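Local coordinates for protein chitooligosaccharide oxidase (Gibberella zeae, PDB 6Y0R) that oxidises the C1 hydroxyl of chitooligosaccharides to the corresponding lactones, passing the electrons through a bicovalently bound FAD to molecular oxygen and releasing hydrogen peroxide, at residues 130-133 against 134-138; 287-290 against 291-295; 410-413 against 414-417. One frame throughout, in Å; residues are numbered along the deposited sequence.

Interaction 1. Residues 130-133 against 134-138; sequences PGAR and LGHVA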
loop_
_atom_site.group_PDB
_atom_site.type_symbol
_atom_site.label_atom_id
_atom_site.label_comp_id
_atom_site.label_asym_id
_atom_site.label_seq_id
_atom_site.Cartn_x
_atom_site.Cartn_y
_atom_site.Cartn_z
ATOM N N PRO A 130 -14.103 -4.576 -0.868
ATOM C CA PRO A 130 -12.642 -4.467 -1.001
ATOM C C PRO A 130 -12.085 -4.882 -2.366
ATOM O O PRO A 130 -10.982 -4.480 -2.696
ATOM C CB PRO A 130 -12.105 -5.434 0.068
ATOM C CG PRO A 130 -13.247 -6.418 0.259
ATOM C CD PRO A 130 -14.523 -5.599 0.097
ATOM N N GLY A 131 -12.828 -5.673 -3.133
ATOM C CA GLY A 131 -12.466 -6.039 -4.504
ATOM C C GLY A 131 -12.580 -4.870 -5.496
ATOM O O GLY A 131 -12.111 -5.034 -6.589
ATOM N N ALA A 132 -13.102 -3.724 -5.088
ATOM C CA ALA A 132 -13.100 -2.514 -5.927
ATOM C C ALA A 132 -11.649 -2.030 -6.085
ATOM O O ALA A 132 -10.992 -1.758 -5.052
ATOM C CB ALA A 132 -13.936 -1.447 -5.299
ATOM N N ARG A 133 -11.192 -1.824 -7.320
ATOM C CA ARG A 133 -9.847 -1.242 -7.548
ATOM C C ARG A 133 -9.902 0.275 -7.365
ATOM O O ARG A 133 -10.986 0.863 -7.511
ATOM C CB ARG A 133 -9.329 -1.680 -8.908
ATOM C CG ARG A 133 -9.209 -3.188 -9.034
ATOM C CD ARG A 133 -8.783 -3.638 -10.421
ATOM N NE ARG A 133 -8.873 -5.068 -10.542
ATOM C CZ ARG A 133 -7.946 -5.930 -10.121
ATOM N NH1 ARG A 133 -8.166 -7.247 -10.165
ATOM N NH2 ARG A 133 -6.810 -5.452 -9.656
ATOM N N LEU A 134 -8.772 0.885 -7.005
ATOM C CA LEU A 134 -8.737 2.306 -6.595
ATOM C C LEU A 134 -9.312 3.176 -7.723
ATOM O O LEU A 134 -9.962 4.163 -7.421
ATOM C CB LEU A 134 -7.316 2.740 -6.269
ATOM C CG LEU A 134 -6.678 2.033 -5.097
ATOM C CD1 LEU A 134 -5.310 2.614 -4.861
ATOM C CD2 LEU A 134 -7.526 2.133 -3.853
ATOM N N GLY A 135 -9.018 2.876 -8.977
ATOM C CA GLY A 135 -9.550 3.714 -10.086
ATOM C C GLY A 135 -11.054 3.635 -10.146
ATOM O O GLY A 135 -11.744 4.666 -10.385
ATOM N N HIS A 136 -11.618 2.469 -9.842
ATOM C CA HIS A 136 -13.086 2.279 -9.829
ATOM C C HIS A 136 -13.672 3.005 -8.619
ATOM O O HIS A 136 -14.699 3.662 -8.723
ATOM C CB HIS A 136 -13.429 0.799 -9.851
ATOM C CG HIS A 136 -14.891 0.550 -9.801
ATOM N ND1 HIS A 136 -15.752 0.976 -10.836
ATOM C CD2 HIS A 136 -15.656 -0.064 -8.874
ATOM C CE1 HIS A 136 -16.987 0.591 -10.526
ATOM N NE2 HIS A 136 -16.959 -0.049 -9.319
ATOM N N VAL A 137 -13.031 2.919 -7.462
ATOM C CA VAL A 137 -13.408 3.705 -6.274
ATOM C C VAL A 137 -13.459 5.184 -6.642
ATOM O O VAL A 137 -14.483 5.862 -6.340
ATOM C CB VAL A 137 -12.437 3.483 -5.110
ATOM C CG1 VAL A 137 -12.677 4.457 -3.966
ATOM C CG2 VAL A 137 -12.563 2.050 -4.629
ATOM N N ALA A 138 -12.360 5.699 -7.216
ATOM C CA ALA A 138 -12.255 7.148 -7.477
ATOM C C ALA A 138 -13.327 7.549 -8.510
ATOM O O ALA A 138 -14.026 8.568 -8.294
ATOM C CB ALA A 138 -10.895 7.529 -7.967
#
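The carbonyl of Arg133 and the amide of Val137 open the first turn of helix 134-145, and the contact illustrates how a loop hands its chain over to a helix. Among the backbone bonds, Val137 N donates to Arg133 O at 2.9 Å in a nearly straight bond (168°). The amide N of His136 also lies 2.9 Å from Arg133 O, but its bond is bent and weak. Arg133 thus occupies the N-cap position, and its carbonyl accepts the first regular bond of the helix.

Apolar packing closes the same turn from the loop side. The CB of Ala132 meets CG2 of Val137 at 3.8 Å. Val137 CG2 stands beside its own backbone N, anti to the carbonyl carbon, which brings it back over the start of the turn, 3.5 Å from Arg133 O. Ala132 CB also approaches the edge of the His136 imidazole, near the ring plane, 4.2 Å from His136 CD2.

The polar ends turn to other partners. With CG of Arg133 beside its backbone N (chi1 -60°) and the chain extended to NE, the guanidinium leaves the helix; NH1 forms a salt bridge with Asp113, NH2 bonds to the carbonyls of Gly92 and Gly156, and Tyr333 adds a cation-pi contact. The buried charge is probably compensated by these partners. His136 ND1 is hydrogen-bonded to Asn327, and Tyr116 meets the ring edge-to-face.

Within the PCMH-type FAD-binding domain, residues 130-133 link strand 125-128 to helix 134-145. Pro130 touches the FAD, and the Arg133 side chain lies about 6 Å from it, while Leu134 packs against Leu159 and His162 of helix 159-165.

Interaction 2. Residues 287-290 against 291-295; sequences ASLR and KALQP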
loop_
_atom_site.group_PDB
_atom_site.type_symbol
_atom_site.label_atom_id
_atom_site.label_comp_id
_atom_site.label_asym_id
_atom_site.label_seq_id
_atom_site.Cartn_x
_atom_site.Cartn_y
_atom_site.Cartn_z
ATOM N N ALA A 287 -1.065 29.275 -8.963
ATOM C CA ALA A 287 -0.400 30.469 -8.397
ATOM C C ALA A 287 -0.046 30.231 -6.930
ATOM O O ALA A 287 1.086 30.575 -6.526
ATOM C CB ALA A 287 -1.280 31.686 -8.595
ATOM N N SER A 288 -0.965 29.629 -6.168
ATOM C CA SER A 288 -0.810 29.347 -4.720
ATOM C C SER A 288 0.301 28.302 -4.537
ATOM O O SER A 288 1.108 28.459 -3.608
ATOM C CB SER A 288 -2.101 28.876 -4.099
ATOM O OG SER A 288 -3.067 29.917 -4.082
ATOM N N LEU A 289 0.326 27.292 -5.405
ATOM C CA LEU A 289 1.388 26.238 -5.350
ATOM C C LEU A 289 2.756 26.892 -5.577
ATOM O O LEU A 289 3.726 26.609 -4.827
ATOM C CB LEU A 289 1.079 25.158 -6.386
ATOM C CG LEU A 289 2.065 23.995 -6.491
ATOM C CD1 LEU A 289 3.154 24.286 -7.486
ATOM C CD2 LEU A 289 2.624 23.604 -5.129
ATOM N N ARG A 290 2.876 27.737 -6.601
ATOM C CA ARG A 290 4.163 28.394 -6.903
ATOM C C ARG A 290 4.597 29.246 -5.714
ATOM O O ARG A 290 5.793 29.196 -5.380
ATOM C CB ARG A 290 4.029 29.161 -8.226
ATOM C CG ARG A 290 3.962 28.233 -9.434
ATOM C CD ARG A 290 4.021 28.969 -10.751
ATOM N NE ARG A 290 3.896 28.070 -11.866
ATOM C CZ ARG A 290 4.888 27.378 -12.399
ATOM N NH1 ARG A 290 6.110 27.490 -11.922
ATOM N NH2 ARG A 290 4.655 26.603 -13.441
ATOM N N LYS A 291 3.683 29.972 -5.072
ATOM C CA LYS A 291 4.062 30.774 -3.871
ATOM C C LYS A 291 4.513 29.859 -2.730
ATOM O O LYS A 291 5.571 30.115 -2.118
ATOM C CB LYS A 291 2.915 31.683 -3.446
ATOM C CG LYS A 291 2.654 32.815 -4.426
ATOM C CD LYS A 291 1.391 33.621 -4.155
ATOM C CE LYS A 291 0.896 34.317 -5.414
ATOM N NZ LYS A 291 0.421 35.690 -5.132
ATOM N N ALA A 292 3.818 28.746 -2.530
ATOM C CA ALA A 292 4.115 27.792 -1.430
ATOM C C ALA A 292 5.473 27.122 -1.633
ATOM O O ALA A 292 6.143 26.808 -0.607
ATOM C CB ALA A 292 3.036 26.749 -1.338
ATOM N N LEU A 293 5.864 26.848 -2.876
ATOM C CA LEU A 293 7.157 26.154 -3.148
ATOM C C LEU A 293 8.345 27.103 -3.249
ATOM O O LEU A 293 9.474 26.630 -3.276
ATOM C CB LEU A 293 7.027 25.358 -4.446
ATOM C CG LEU A 293 6.281 24.053 -4.339
ATOM C CD1 LEU A 293 6.304 23.361 -5.708
ATOM C CD2 LEU A 293 6.856 23.158 -3.271
ATOM N N GLN A 294 8.119 28.409 -3.365
ATOM C CA GLN A 294 9.223 29.352 -3.645
ATOM C C GLN A 294 10.353 29.177 -2.627
ATOM O O GLN A 294 11.498 29.191 -3.035
ATOM C CB GLN A 294 8.678 30.783 -3.756
ATOM C CG GLN A 294 9.584 31.714 -4.537
ATOM C CD GLN A 294 10.127 31.204 -5.860
ATOM O OE1 GLN A 294 9.441 30.573 -6.657
ATOM N NE2 GLN A 294 11.395 31.477 -6.108
ATOM N N PRO A 295 10.147 28.982 -1.306
ATOM C CA PRO A 295 11.290 28.742 -0.416
ATOM C C PRO A 295 12.148 27.521 -0.766
ATOM O O PRO A 295 13.367 27.539 -0.580
ATOM C CB PRO A 295 10.647 28.552 0.968
ATOM C CG PRO A 295 9.325 29.259 0.839
ATOM C CD PRO A 295 8.866 29.024 -0.587
HETATM O O HOH W 1 7.900 28.499 -6.989
#
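Gln294 OE1 accepts a hydrogen bond from a water at 2.6 Å, and the same water donates to Arg290 O at 2.7 Å, so a single molecule bridges a helical carbonyl and a side chain one turn later. A turn about the CB-CG bond of Gln294 (chi2 47°) folds the amide back toward the preceding turn.

Three i to i+4 bonds join residues 287-290 to 291-293. Lys291 N binds Ala287 O and Ala292 N binds Ser288 O, followed by Leu293 N to Leu289 O at 2.9 Å. The series is interrupted at Pro295, whose ring nitrogen carries no hydrogen, and the helix kinks there.

On the buried side, Leu293 CD1 lies against both methyls of Leu289, 3.7 Å from Leu289 CD1 and equally far from CD2, the two side chains crossing obliquely. Both pack on Phe236 of strand 233-239 and Val305 of strand 305-310. Toward the surface, the aliphatic part of Lys291 passes over Ala287 O, with Lys291 CG 3.4 Å away. Arg290 leads off the turn to a salt bridge with Glu286 and a hydrogen bond to the Val305 carbonyl.

The chemistry is that of an amphipathic helix: leucines one turn apart pack on the antiparallel sheet, Lys291 and the water-bridged Gln294 lie on the exposed side, and Arg290 reaches back from the rim to strand 305-310.

Interaction 3. Residues 410-413 against 414-417; sequences SVAA and TAQY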
loop_
_atom_site.group_PDB
_atom_site.type_symbol
_atom_site.label_atom_id
_atom_site.label_comp_id
_atom_site.label_asym_id
_atom_site.label_seq_id
_atom_site.Cartn_x
_atom_site.Cartn_y
_atom_site.Cartn_z
ATOM N N SER A 410 13.500 -3.823 -11.282
ATOM C CA SER A 410 12.621 -4.497 -12.259
ATOM C C SER A 410 13.475 -5.119 -13.369
ATOM O O SER A 410 14.481 -4.521 -13.735
ATOM C CB SER A 410 11.682 -3.476 -12.849
ATOM O OG SER A 410 10.797 -4.106 -13.712
ATOM N N VAL A 411 13.051 -6.264 -13.875
ATOM C CA VAL A 411 13.644 -6.926 -15.081
ATOM C C VAL A 411 12.509 -7.238 -16.047
ATOM O O VAL A 411 11.320 -7.093 -15.696
ATOM C CB VAL A 411 14.439 -8.179 -14.689
ATOM C CG1 VAL A 411 15.575 -7.863 -13.730
ATOM C CG2 VAL A 411 13.549 -9.262 -14.101
ATOM N N ALA A 412 12.836 -7.641 -17.279
ATOM C CA ALA A 412 11.782 -7.852 -18.282
ATOM C C ALA A 412 10.944 -9.069 -17.864
ATOM O O ALA A 412 11.456 -9.932 -17.085
ATOM C CB ALA A 412 12.376 -8.035 -19.665
ATOM N N ALA A 413 9.744 -9.154 -18.426
ATOM C CA ALA A 413 8.711 -10.164 -18.115
ATOM C C ALA A 413 9.296 -11.560 -18.314
ATOM O O ALA A 413 8.941 -12.441 -17.539
ATOM C CB ALA A 413 7.492 -9.939 -18.970
ATOM N N THR A 414 10.224 -11.707 -19.259
ATOM C CA THR A 414 10.798 -13.009 -19.694
ATOM C C THR A 414 12.214 -13.193 -19.143
ATOM O O THR A 414 12.861 -14.175 -19.546
ATOM C CB THR A 414 10.818 -13.094 -21.225
ATOM O OG1 THR A 414 11.561 -11.970 -21.703
ATOM C CG2 THR A 414 9.425 -13.102 -21.818
ATOM N N ALA A 415 12.696 -12.291 -18.282
ATOM C CA ALA A 415 13.984 -12.467 -17.576
ATOM C C ALA A 415 13.719 -13.121 -16.222
ATOM O O ALA A 415 12.573 -13.033 -15.726
ATOM C CB ALA A 415 14.704 -11.144 -17.446
ATOM N N GLN A 416 14.732 -13.785 -15.668
ATOM C CA GLN A 416 14.745 -14.216 -14.256
ATOM C C GLN A 416 15.417 -13.098 -13.453
ATOM O O GLN A 416 16.445 -12.536 -13.882
ATOM C CB GLN A 416 15.416 -15.576 -14.073
ATOM C CG GLN A 416 14.500 -16.716 -14.496
ATOM C CD GLN A 416 15.109 -18.084 -14.293
ATOM O OE1 GLN A 416 16.316 -18.274 -14.434
ATOM N NE2 GLN A 416 14.267 -19.058 -13.974
ATOM N N TYR A 417 14.814 -12.736 -12.331
ATOM C CA TYR A 417 15.367 -11.717 -11.417
ATOM C C TYR A 417 16.699 -12.204 -10.843
ATOM O O TYR A 417 16.789 -13.254 -10.224
ATOM C CB TYR A 417 14.350 -11.374 -10.323
ATOM C CG TYR A 417 14.835 -10.196 -9.525
ATOM C CD1 TYR A 417 14.641 -8.912 -10.002
ATOM C CD2 TYR A 417 15.559 -10.363 -8.352
ATOM C CE1 TYR A 417 15.169 -7.819 -9.346
ATOM C CE2 TYR A 417 16.040 -9.272 -7.652
ATOM C CZ TYR A 417 15.837 -7.990 -8.154
ATOM O OH TYR A 417 16.364 -6.939 -7.446
#
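Val411 and Ala415 face each other across a tight reversal of the chain, a small example of how a strand end is folded back and packed on its own continuation. In the close part, Val411 CG2 lies 4.0 Å from Ala415 CB and 4.1 Å from Tyr417 CA. The other methyl, Val411 CG1, meets the Tyr417 ring at CD1, also at 4.0 Å, with the two side chains at about a right angle. One valine therefore divides its branches between the turn and the aromatic ring. With Tyr417 CG anti to the backbone N (chi1 -172°), the ring turns back toward Val411. The hydroxyl is hydrogen-bonded to Asp409 of the same strand as Val411, which restrains the ring's far end; Phe422 meets the ring with the planes about 50° apart.

The polar closure is a single bond across the segments: Ala415 N donates to Ala412 O at 2.9 Å. The donor stands well above the carbonyl plane, 62° out of it. Asn338 ND2 also donates to Ala412 O, so this acceptor is shared between the turn and the neighbouring strand 338-346.

The outer side is looser. Ala413 and Thr414 occupy the solvent-exposed bend; within this turn Thr414 contacts little beyond the adjoining peptide of Ala413, whereas the Ala413 side chain touches Leu55 of another loop. Ala412 CB and Ala415 CB are 4.5 Å apart, near enough only for a light apolar contact.

Residues 412-415 form a type I beta turn, here at the exit of strand 403-411 from the seven-stranded antiparallel sheet, where it starts the loop leading to helix 420-433.

How the interactions relate
A helix start, a mid-helix turn and a strand-end turn are sampled here, and they form no continuous network. Interactions 2 and 3 both concern the seven-stranded antiparallel sheet, interaction 2 through a helix packed on strands 233-239, 275-283 and 305-310, interaction 3 at the end of strand 403-411. The centres of these two lie about 41 Å apart, with nearest atoms about 28 Å from each other. Interaction 1 is about 32 Å from interaction 2 and about 28 Å from interaction 3, centre to centre. Of the three, interaction 1 alone touches the FAD pocket, to which it contributes Pro130.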